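Local structure of hypothetical methylmalonyl-CoA decarboxylase alpha subunit (1X0U) at residues Ile169-Ala174 with Asp194-Phe199; Ile188-Gly193 with Gly230-Met235; Thr201-Thr206 with Val214-Leu219. The protein is a putative carboxyl transferase subunit of the crotonase-like superfamily, present here as an assembly of six chains. All blocks are in the same frame, centred on the assembly; numbering follows the deposited sequence.

Interaction 1. Residues Ile169-Ala174 with Asp194-Phe199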
# COMPACT_ATOMS: atom_id res chain seq x y z
N ILE A 169 5.20 -33.25 15.58
CA ILE A 169 4.90 -34.49 16.29
C ILE A 169 6.27 -34.90 16.78
O ILE A 169 7.16 -35.21 15.97
CB ILE A 169 4.35 -35.60 15.38
CG1 ILE A 169 2.98 -35.21 14.82
CG2 ILE A 169 4.22 -36.91 16.17
CD1 ILE A 169 2.39 -36.28 13.93
N MET A 170 6.47 -34.84 18.09
CA MET A 170 7.75 -35.25 18.66
C MET A 170 7.65 -36.76 18.85
O MET A 170 7.05 -37.23 19.81
CB MET A 170 7.98 -34.55 20.01
CG MET A 170 9.25 -35.01 20.73
SD MET A 170 10.68 -35.04 19.64
CE MET A 170 10.61 -33.29 19.03
N ALA A 171 8.21 -37.52 17.92
CA ALA A 171 8.16 -38.98 18.00
C ALA A 171 9.56 -39.58 18.06
O ALA A 171 9.83 -40.62 17.44
CB ALA A 171 7.38 -39.54 16.80
N GLY A 172 10.44 -38.94 18.82
CA GLY A 172 11.81 -39.41 18.95
C GLY A 172 12.52 -38.90 20.20
O GLY A 172 11.88 -38.31 21.07
N PRO A 173 13.84 -39.13 20.33
CA PRO A 173 14.69 -38.73 21.45
C PRO A 173 15.50 -37.48 21.14
O PRO A 173 16.71 -37.55 20.94
CB PRO A 173 15.58 -39.94 21.64
CG PRO A 173 15.87 -40.30 20.22
CD PRO A 173 14.55 -40.10 19.47
N ALA A 174 14.84 -36.33 21.12
CA ALA A 174 15.50 -35.07 20.81
C ALA A 174 16.39 -34.48 21.91
O ALA A 174 15.99 -34.35 23.07
CB ALA A 174 14.44 -34.03 20.40
N ASP A 194 9.28 -44.64 26.71
CA ASP A 194 10.72 -44.68 26.89
C ASP A 194 11.49 -44.05 25.73
O ASP A 194 12.52 -43.42 25.94
CB ASP A 194 11.18 -46.13 27.05
CG ASP A 194 12.68 -46.23 27.25
OD1 ASP A 194 13.16 -45.81 28.32
OD2 ASP A 194 13.37 -46.71 26.33
N ALA A 195 10.98 -44.26 24.51
CA ALA A 195 11.60 -43.76 23.28
C ALA A 195 11.36 -42.29 22.92
O ALA A 195 11.91 -41.80 21.93
CB ALA A 195 11.15 -44.62 22.13
N TYR A 196 10.57 -41.58 23.71
CA TYR A 196 10.31 -40.18 23.39
C TYR A 196 10.69 -39.23 24.51
O TYR A 196 10.30 -39.42 25.66
CB TYR A 196 8.84 -39.98 23.05
CG TYR A 196 8.26 -41.06 22.19
CD1 TYR A 196 7.61 -42.16 22.75
CD2 TYR A 196 8.36 -41.00 20.80
CE1 TYR A 196 7.07 -43.17 21.95
CE2 TYR A 196 7.84 -42.00 20.00
CZ TYR A 196 7.19 -43.08 20.57
OH TYR A 196 6.63 -44.04 19.76
N TYR A 197 11.45 -38.21 24.18
CA TYR A 197 11.85 -37.21 25.15
C TYR A 197 12.51 -36.05 24.46
O TYR A 197 12.76 -36.10 23.26
CB TYR A 197 12.80 -37.83 26.18
CG TYR A 197 14.05 -38.47 25.61
CD1 TYR A 197 15.12 -37.70 25.17
CD2 TYR A 197 14.18 -39.87 25.58
CE1 TYR A 197 16.31 -38.30 24.73
CE2 TYR A 197 15.36 -40.48 25.13
CZ TYR A 197 16.42 -39.68 24.71
OH TYR A 197 17.60 -40.27 24.29
N MET A 198 12.74 -34.99 25.20
CA MET A 198 13.44 -33.85 24.63
C MET A 198 14.01 -32.96 25.71
O MET A 198 13.37 -32.71 26.74
CB MET A 198 12.55 -33.07 23.64
CG MET A 198 11.30 -32.37 24.13
SD MET A 198 10.40 -31.63 22.69
CE MET A 198 8.89 -32.39 22.77
N PHE A 199 15.25 -32.56 25.51
CA PHE A 199 15.95 -31.69 26.45
C PHE A 199 17.08 -30.98 25.72
O PHE A 199 17.60 -31.49 24.73
CB PHE A 199 16.48 -32.49 27.65
CG PHE A 199 17.09 -33.83 27.29
CD1 PHE A 199 16.47 -35.01 27.70
CD2 PHE A 199 18.28 -33.91 26.58
CE1 PHE A 199 17.03 -36.25 27.41
CE2 PHE A 199 18.85 -35.15 26.28
CZ PHE A 199 18.22 -36.33 26.70

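Interaction 2. Residues Ile188-Gly193 with Gly230-Met235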
# COMPACT_ATOMS: atom_id res chain seq x y z
N ILE A 188 3.04 -28.64 19.89
CA ILE A 188 3.89 -29.80 19.98
C ILE A 188 3.06 -30.97 20.52
O ILE A 188 2.57 -30.94 21.65
CB ILE A 188 5.10 -29.58 20.92
CG1 ILE A 188 6.08 -28.57 20.32
CG2 ILE A 188 5.83 -30.90 21.14
CD1 ILE A 188 7.31 -28.33 21.19
N ILE A 189 2.89 -31.99 19.68
CA ILE A 189 2.17 -33.20 20.05
C ILE A 189 3.27 -34.24 20.27
O ILE A 189 4.05 -34.53 19.36
CB ILE A 189 1.26 -33.66 18.92
CG1 ILE A 189 0.19 -32.59 18.66
CG2 ILE A 189 0.64 -35.01 19.29
CD1 ILE A 189 -0.57 -32.78 17.36
N MET A 190 3.33 -34.78 21.48
CA MET A 190 4.36 -35.74 21.82
C MET A 190 3.78 -37.03 22.37
O MET A 190 2.76 -37.02 23.07
CB MET A 190 5.29 -35.11 22.86
CG MET A 190 6.48 -35.97 23.24
SD MET A 190 7.65 -35.00 24.19
CE MET A 190 8.74 -36.27 24.79
N ILE A 191 4.43 -38.14 22.06
CA ILE A 191 4.00 -39.46 22.53
C ILE A 191 4.76 -39.78 23.82
O ILE A 191 5.95 -39.49 23.93
CB ILE A 191 4.32 -40.57 21.50
CG1 ILE A 191 3.61 -40.27 20.17
CG2 ILE A 191 3.86 -41.93 22.03
CD1 ILE A 191 4.31 -39.25 19.31
N LYS A 192 4.08 -40.35 24.80
CA LYS A 192 4.79 -40.69 26.03
C LYS A 192 5.29 -42.12 25.93
O LYS A 192 4.60 -42.99 25.42
CB LYS A 192 3.91 -40.50 27.29
CG LYS A 192 2.42 -40.77 27.15
CD LYS A 192 1.68 -40.14 28.33
CE LYS A 192 0.15 -40.19 28.19
NZ LYS A 192 -0.45 -41.44 28.75
N GLY A 193 6.52 -42.32 26.38
CA GLY A 193 7.13 -43.63 26.33
C GLY A 193 8.63 -43.51 26.49
O GLY A 193 9.19 -42.41 26.40
N GLY A 230 5.45 -26.98 30.20
CA GLY A 230 4.55 -26.32 29.27
C GLY A 230 5.06 -26.38 27.84
O GLY A 230 4.47 -25.79 26.94
N VAL A 231 6.15 -27.11 27.62
CA VAL A 231 6.74 -27.22 26.29
C VAL A 231 5.86 -28.00 25.33
O VAL A 231 5.79 -27.67 24.14
CB VAL A 231 8.13 -27.89 26.35
CG1 VAL A 231 8.66 -28.15 24.96
CG2 VAL A 231 9.10 -27.00 27.11
N VAL A 232 5.20 -29.03 25.83
CA VAL A 232 4.33 -29.86 25.02
C VAL A 232 2.90 -29.40 25.17
O VAL A 232 2.46 -29.08 26.27
CB VAL A 232 4.46 -31.33 25.45
CG1 VAL A 232 3.29 -32.15 24.91
CG2 VAL A 232 5.78 -31.89 24.91
N HIS A 233 2.16 -29.37 24.06
CA HIS A 233 0.77 -28.93 24.06
C HIS A 233 -0.22 -30.08 24.14
O HIS A 233 -1.30 -29.94 24.69
CB HIS A 233 0.48 -28.07 22.81
CG HIS A 233 1.35 -26.87 22.70
ND1 HIS A 233 2.59 -26.91 22.09
CD2 HIS A 233 1.22 -25.62 23.22
CE1 HIS A 233 3.18 -25.73 22.23
NE2 HIS A 233 2.37 -24.94 22.92
N PHE A 234 0.15 -31.23 23.57
CA PHE A 234 -0.69 -32.41 23.61
C PHE A 234 0.17 -33.62 23.89
O PHE A 234 1.20 -33.83 23.22
CB PHE A 234 -1.40 -32.67 22.28
CG PHE A 234 -2.24 -31.55 21.80
CD1 PHE A 234 -1.75 -30.66 20.84
CD2 PHE A 234 -3.54 -31.39 22.27
CE1 PHE A 234 -2.55 -29.64 20.35
CE2 PHE A 234 -4.33 -30.37 21.78
CZ PHE A 234 -3.85 -29.49 20.82
N MET A 235 -0.24 -34.42 24.87
CA MET A 235 0.47 -35.64 25.21
C MET A 235 -0.42 -36.80 24.82
O MET A 235 -1.60 -36.81 25.15
CB MET A 235 0.79 -35.71 26.70
CG MET A 235 1.46 -37.01 27.10
SD MET A 235 2.17 -36.90 28.74
CE MET A 235 0.67 -36.85 29.76

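Interaction 3. Residues Thr201-Thr206 with Val214-Leu219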
# COMPACT_ATOMS: atom_id res chain seq x y z
N THR A 201 20.10 -30.02 27.08
CA THR A 201 21.34 -30.66 27.50
C THR A 201 21.05 -32.05 28.06
O THR A 201 20.20 -32.21 28.93
CB THR A 201 22.04 -29.85 28.59
OG1 THR A 201 22.20 -28.50 28.15
CG2 THR A 201 23.41 -30.44 28.89
N GLY A 202 21.76 -33.05 27.56
CA GLY A 202 21.55 -34.41 28.02
C GLY A 202 21.94 -34.65 29.47
O GLY A 202 22.59 -33.81 30.09
N PRO A 203 21.54 -35.81 30.04
CA PRO A 203 21.83 -36.20 31.42
C PRO A 203 23.33 -36.37 31.69
O PRO A 203 23.83 -36.02 32.76
CB PRO A 203 21.08 -37.53 31.57
CG PRO A 203 19.94 -37.39 30.61
CD PRO A 203 20.62 -36.78 29.41
N GLU A 204 24.03 -36.91 30.69
CA GLU A 204 25.47 -37.15 30.80
C GLU A 204 26.24 -35.89 31.20
O GLU A 204 27.13 -35.95 32.05
CB GLU A 204 26.01 -37.71 29.48
CG GLU A 204 25.51 -37.01 28.21
CD GLU A 204 24.19 -37.58 27.70
OE1 GLU A 204 23.20 -37.59 28.46
OE2 GLU A 204 24.14 -38.01 26.53
N ILE A 205 25.89 -34.76 30.59
CA ILE A 205 26.55 -33.49 30.89
C ILE A 205 26.10 -32.93 32.23
O ILE A 205 26.92 -32.43 33.02
CB ILE A 205 26.28 -32.42 29.80
CG1 ILE A 205 26.63 -32.98 28.42
CG2 ILE A 205 27.12 -31.18 30.07
CD1 ILE A 205 25.59 -33.93 27.86
N THR A 206 24.80 -33.01 32.51
CA THR A 206 24.27 -32.50 33.78
C THR A 206 25.01 -33.21 34.93
O THR A 206 25.09 -32.69 36.04
CB THR A 206 22.74 -32.77 33.92
OG1 THR A 206 22.52 -34.14 34.25
CG2 THR A 206 22.01 -32.44 32.62
N VAL A 214 20.17 -38.22 36.41
CA VAL A 214 18.76 -38.42 36.08
C VAL A 214 18.55 -39.19 34.77
O VAL A 214 19.37 -39.14 33.86
CB VAL A 214 18.03 -37.05 36.03
CG1 VAL A 214 18.86 -36.06 35.25
CG2 VAL A 214 16.65 -37.20 35.41
N SER A 215 17.44 -39.91 34.72
CA SER A 215 17.04 -40.70 33.56
C SER A 215 16.56 -39.77 32.45
O SER A 215 16.27 -38.60 32.70
CB SER A 215 15.91 -41.65 33.96
OG SER A 215 15.39 -42.34 32.83
N PHE A 216 16.46 -40.29 31.23
CA PHE A 216 16.00 -39.49 30.10
C PHE A 216 14.56 -39.03 30.30
O PHE A 216 14.23 -37.87 30.06
CB PHE A 216 16.11 -40.28 28.79
CG PHE A 216 17.52 -40.62 28.38
CD1 PHE A 216 18.57 -39.74 28.64
CD2 PHE A 216 17.79 -41.80 27.71
CE1 PHE A 216 19.86 -40.04 28.24
CE2 PHE A 216 19.08 -42.11 27.31
CZ PHE A 216 20.12 -41.22 27.57
N GLN A 217 13.70 -39.95 30.76
CA GLN A 217 12.29 -39.64 31.00
C GLN A 217 12.08 -38.63 32.12
O GLN A 217 11.17 -37.81 32.06
CB GLN A 217 11.52 -40.93 31.33
CG GLN A 217 11.35 -41.86 30.14
CD GLN A 217 10.65 -41.16 28.99
OE1 GLN A 217 9.48 -40.82 29.08
NE2 GLN A 217 11.39 -40.93 27.91
N ASP A 218 12.92 -38.70 33.15
CA ASP A 218 12.80 -37.77 34.27
C ASP A 218 13.35 -36.39 33.93
O ASP A 218 13.02 -35.41 34.60
CB ASP A 218 13.51 -38.32 35.51
CG ASP A 218 12.82 -39.53 36.09
OD1 ASP A 218 11.66 -39.80 35.70
OD2 ASP A 218 13.42 -40.21 36.95
N LEU A 219 14.19 -36.32 32.90
CA LEU A 219 14.77 -35.05 32.49
C LEU A 219 13.89 -34.34 31.46
O LEU A 219 13.68 -33.12 31.55
CB LEU A 219 16.17 -35.24 31.91
CG LEU A 219 16.92 -33.95 31.55
CD1 LEU A 219 17.09 -33.10 32.81
CD2 LEU A 219 18.28 -34.27 30.92

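Interaction 1. Residues Ile169-Ala174 with Asp194-Phe199
Pro173 pairs with Tyr197 and Ala174 with Met198 as a short parallel two-stranded sheet. Its strand 173-175 follows strand 166-170 of a seven-stranded sheet after two residues, in the crotonase-like domain. Three backbone bonds join the strands. Tyr197 N gives its hydrogen to Gly172 O at 3.1 Å. Ala174 N reaches Tyr197 O at 3.0 Å, with a bent N-H...O angle of 131°. Phe199 N closes on Ala174 O at 3.1 Å. The same Ala174 oxygen takes a CA-H...O contact from Met198 CA at 3.0 Å, so N-H and C-H donors share it.

Pro173 and Tyr197 lie on one face of this sheet. Tyr197 CG sits between the backbone N and the carbonyl carbon (chi1 56°), and this folds the ring back over the proline. Pro173 CB then lies over one ring face in a CH-pi contact, 3.6 Å from the ring centroid and offset toward the rim. The nearest carbons there are modelled too close, so the exact offset is doubtful. The Tyr197 ring also stacks with Phe216.

Ala174 and Met198 occupy the other face, with their CB atoms 3.9 Å apart. Met198 bends at chi3 and brings its CE against Met170 CG at 3.3 Å, which is tight. Met170 is itself bent at chi2 and chi3, and its CE reaches Met198 SD.

Tyr196 meets the loop residues Ala171 and Gly172 differently. The ring presents its edge to the peptide, with CD2 3.3 Å from Ala171 C. Ala195 CB lies over one face, and the hydroxyl is hydrogen-bonded to Glu239.

Backbone hydrogen bonds set the pairing and satisfy Gly172 O, Tyr197 O and Ala174 O. Apolar groups pack on both faces of it, the methionines on one and the Tyr197 ring on the other.

Interaction 2. Residues Ile188-Gly193 with Gly230-Met235
His233 reaches the backbone of Ile188 because its CG lies anti to the carbonyl carbon (chi1 -58°) and its ring is turned across that bond. ND1 then accepts the hydrogen of Ile188 N at 2.8 Å. The donor is tilted 24° out of the ring plane. Met235 CG stands anti to its own backbone N (chi1 176°), which carries the chain toward Lys192.

Ile188 O is gripped by two consecutive amides. His233 N lies 2.9 Å from it, in the carbonyl plane, and Phe234 N lies 3.1 Å from it, tilted out of that plane. Ile188 is therefore tied through both its N-H and its carbonyl. Two residues on, Met190 N meets Phe234 O at 2.9 Å in a nearly linear bond.

Ile189 and Phe234 lie on one face of the sheet, Met190 and Met235 on the other. Ile189 CG1 touches Phe234 CD1 at 3.5 Å. The loop valines pack separately. Met190 CB and SD pass across the end of Val232, with SD 3.7 Å from CG2. The CD1 methyl of Ile188 rests against Val231 CG1 and the Val231 carbonyl.

Lys192 and Met235 close the end of the contact. The lysine methylenes run crosswise over the thioether, and Lys192 CD comes 3.3 Å from Met235 SD, a close approach. The lysine NZ continues to a salt bridge with Asp237.

Ile189-Phe234 and Met190-Met235 are parallel bridges. They add strand 234-236 to strand 187-191 as the outermost strand, within this chain, of a mixed seven-stranded sheet. The connection between the two strands passes through several helices and the short strand 197-199. Helix 239-252 covers the Ile189 and Phe234 face, consistent with the alpha/beta core of the crotonase-like superfamily.

Interaction 3. Residues Thr201-Thr206 with Val214-Leu219
Pro203 and Phe216 bring together the first turns of two short helices, 203-208 and 216-220, of the crotonase-like carboxyl transferase domain. Gly202 and Ser215 hold the N-cap positions. The contact is partly buried.

Apolar packing carries it. Pro203 points into the other segment and meets the edge of the Phe216 ring, with CG 3.4 Å from CD1 and CD 3.5 Å from CE1. CG and CD approach that edge near the ring plane, and the two side chains cross at about a right angle. Leu219 comes from the next turn of its helix. Its CG is anti to the backbone N (chi1 -175°), and this sends CD2 to Pro203 CG at 3.5 Å.

Contacts of carbon with carbonyl oxygen add to this. Pro203 CB lies 3.3 Å from Val214 O. Leu219 CD2 lies 3.4 Å from Thr201 O.

The second subunit packs on neighbouring residues. Its Pro374 meets Thr201 and Thr206, and its Thr376 meets Val214 and Leu219. Tyr380 OH of the same subunit is hydrogen-bonded to Asp218 O.

Within the first helix, Thr206 OG1 donates to Pro203 O at 2.7 Å.

In the fold
Interactions 1 and 2 are buried; interaction 3 lies farther out and is partly exposed. Strands 166-170 and 187-191 are neighbours in one sheet and join the first two contacts. Met170 N is probably hydrogen-bonded to Ile189 O, and Met198 CE packs on Met190 SD. Strand 197-199 leads on to helix 203-208 of interaction 3. There Gln217 NE2 bonds back to Tyr196 O, and Leu219 packs on Phe199. Backbone hydrogen bonds and apolar side chains share the two strand contacts, and interaction 2 adds a histidine acceptor. The helix starts of interaction 3 meet through proline, phenylalanine and leucine packing instead. All three contacts touch the second subunit.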